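Local coordinates for fatty acyl CoA synthetase FADD13 (FATTY-ACYL-CoA SYNTHETASE) (Mycobacterium tuberculosis, PDB 3R44), which belongs to the AMP-binding (ANL) superfamily, with a large AMP-binding region followed by a smaller C-terminal domain, at residues L173-T178 with E375-P380. Sequence-based numbering, arbitrary orientation.
Sequences LFIMYT and EYWNRP
I175 meets W377 through a single methyl group: CD1 of I175 sits over one face of the indole, 3.9 Å from the centroid of the six-membered ring and 19° off its normal, the geometry of a CH-pi contact. The methyl lies nearest the CD2-CE3 bond, with I175 CD1 3.8 Å from both W377 CD2 and W377 CE3. CD1 is roughly anti to CA about the CB-CG1 bond (chi2 158°), which carries it out toward the indole, and the two side chains cross at about a right angle. A second, slighter touch comes from Y177, whose OH lies 3.9 Å from W377 CD1, oblique to the ring. On the indole face opposite I175 lies N378 ND2, 3.1 Å above the plane, offset toward the rim and not hydrogen-bonded to W377 NE1, since both are donors. W377 is itself set by a type II turn from Y376 to R379, closed by R379 N to Y376 O at 3.1 Å. Strand 186-191 runs between the two segments as the middle of a three-stranded antiparallel sheet, and W377 also packs on its V189. The segments therefore meet by dispersion and CH-pi contact across an intervening strand, while Y177 OH hydrogen-bonds to D113 OD2 and W377 NE1 only weakly to the D113 backbone O.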
# COMPACT_ATOMS: atom_id res chain seq x y z
N LEU A 173 12.58 -12.19 1.47
CA LEU A 173 12.00 -12.26 0.14
C LEU A 173 11.92 -10.89 -0.55
O LEU A 173 12.11 -10.79 -1.76
CB LEU A 173 10.57 -12.86 0.19
CG LEU A 173 9.77 -12.94 -1.13
CD1 LEU A 173 10.59 -13.60 -2.26
CD2 LEU A 173 8.42 -13.62 -1.00
N PHE A 174 11.50 -9.86 0.15
CA PHE A 174 11.51 -8.53 -0.48
C PHE A 174 11.78 -7.45 0.52
O PHE A 174 11.54 -7.66 1.74
CB PHE A 174 10.30 -8.28 -1.40
CG PHE A 174 9.00 -8.10 -0.71
CD1 PHE A 174 8.62 -6.84 -0.26
CD2 PHE A 174 8.10 -9.13 -0.59
CE1 PHE A 174 7.38 -6.61 0.41
CE2 PHE A 174 6.85 -8.92 0.03
CZ PHE A 174 6.48 -7.66 0.52
N ILE A 175 12.25 -6.31 0.00
CA ILE A 175 12.37 -5.10 0.81
C ILE A 175 11.61 -4.00 0.11
O ILE A 175 11.88 -3.71 -1.05
CB ILE A 175 13.83 -4.64 1.00
CG1 ILE A 175 14.74 -5.72 1.56
CG2 ILE A 175 13.88 -3.46 1.96
CD1 ILE A 175 16.22 -5.53 1.30
N MET A 176 10.66 -3.43 0.81
CA MET A 176 9.89 -2.36 0.29
C MET A 176 10.08 -1.11 1.13
O MET A 176 9.95 -1.12 2.38
CB MET A 176 8.39 -2.76 0.18
CG MET A 176 8.11 -3.91 -0.88
SD MET A 176 6.57 -3.66 -1.80
CE MET A 176 5.97 -2.27 -0.94
N TYR A 177 10.40 -0.01 0.47
CA TYR A 177 10.71 1.24 1.23
C TYR A 177 9.46 2.07 1.62
O TYR A 177 8.54 2.23 0.83
CB TYR A 177 11.81 2.04 0.49
CG TYR A 177 13.14 1.41 0.79
CD1 TYR A 177 13.50 0.20 0.19
CD2 TYR A 177 13.98 1.96 1.72
CE1 TYR A 177 14.67 -0.42 0.47
CE2 TYR A 177 15.21 1.35 2.01
CZ TYR A 177 15.54 0.16 1.39
OH TYR A 177 16.71 -0.46 1.70
N THR A 178 9.41 2.55 2.86
CA THR A 178 8.28 3.37 3.34
C THR A 178 8.84 4.60 4.08
O THR A 178 9.89 4.50 4.77
CB THR A 178 7.35 2.55 4.28
OG1 THR A 178 6.11 3.26 4.51
CG2 THR A 178 8.03 2.26 5.60
N GLU A 375 11.85 -7.25 9.97
CA GLU A 375 12.68 -6.18 10.52
C GLU A 375 12.68 -5.01 9.54
O GLU A 375 12.28 -5.16 8.38
CB GLU A 375 14.10 -6.69 10.68
CG GLU A 375 14.81 -6.91 9.35
CD GLU A 375 16.05 -7.79 9.45
OE1 GLU A 375 16.21 -8.53 10.43
OE2 GLU A 375 16.84 -7.75 8.48
N TYR A 376 13.12 -3.85 10.01
CA TYR A 376 13.54 -2.81 9.08
C TYR A 376 14.98 -3.07 8.70
O TYR A 376 15.81 -3.39 9.55
CB TYR A 376 13.40 -1.44 9.74
CG TYR A 376 12.01 -0.99 10.05
CD1 TYR A 376 11.11 -0.70 9.01
CD2 TYR A 376 11.59 -0.82 11.39
CE1 TYR A 376 9.85 -0.26 9.30
CE2 TYR A 376 10.33 -0.38 11.67
CZ TYR A 376 9.47 -0.10 10.64
OH TYR A 376 8.21 0.34 10.90
N TRP A 377 15.27 -3.01 7.40
CA TRP A 377 16.54 -3.41 6.88
C TRP A 377 17.71 -2.64 7.50
O TRP A 377 17.73 -1.41 7.44
CB TRP A 377 16.52 -3.24 5.37
CG TRP A 377 17.80 -3.62 4.66
CD1 TRP A 377 18.66 -2.77 4.09
CD2 TRP A 377 18.31 -4.94 4.38
NE1 TRP A 377 19.70 -3.43 3.53
CE2 TRP A 377 19.49 -4.77 3.65
CE3 TRP A 377 17.87 -6.23 4.66
CZ2 TRP A 377 20.30 -5.85 3.27
CZ3 TRP A 377 18.65 -7.31 4.26
CH2 TRP A 377 19.83 -7.13 3.56
N ASN A 378 18.67 -3.38 8.07
CA ASN A 378 19.86 -2.80 8.75
C ASN A 378 19.53 -1.73 9.77
O ASN A 378 20.34 -0.85 10.04
CB ASN A 378 20.85 -2.31 7.70
CG ASN A 378 21.40 -3.43 6.89
OD1 ASN A 378 21.28 -4.58 7.29
ND2 ASN A 378 21.95 -3.13 5.75
N ARG A 379 18.33 -1.84 10.35
CA ARG A 379 17.86 -0.98 11.43
C ARG A 379 17.32 -1.75 12.63
O ARG A 379 16.11 -1.69 12.91
CB ARG A 379 16.85 0.04 10.91
CG ARG A 379 17.50 0.98 9.90
CD ARG A 379 16.58 2.06 9.42
NE ARG A 379 17.35 3.15 8.77
CZ ARG A 379 17.44 3.35 7.46
NH1 ARG A 379 16.75 2.61 6.62
NH2 ARG A 379 18.20 4.31 6.96
N PRO A 380 18.22 -2.45 13.38
CA PRO A 380 17.79 -3.37 14.44
C PRO A 380 17.14 -2.64 15.60
O PRO A 380 16.14 -3.13 16.14
CB PRO A 380 19.10 -4.03 14.90
CG PRO A 380 20.19 -3.12 14.45
CD PRO A 380 19.67 -2.58 13.13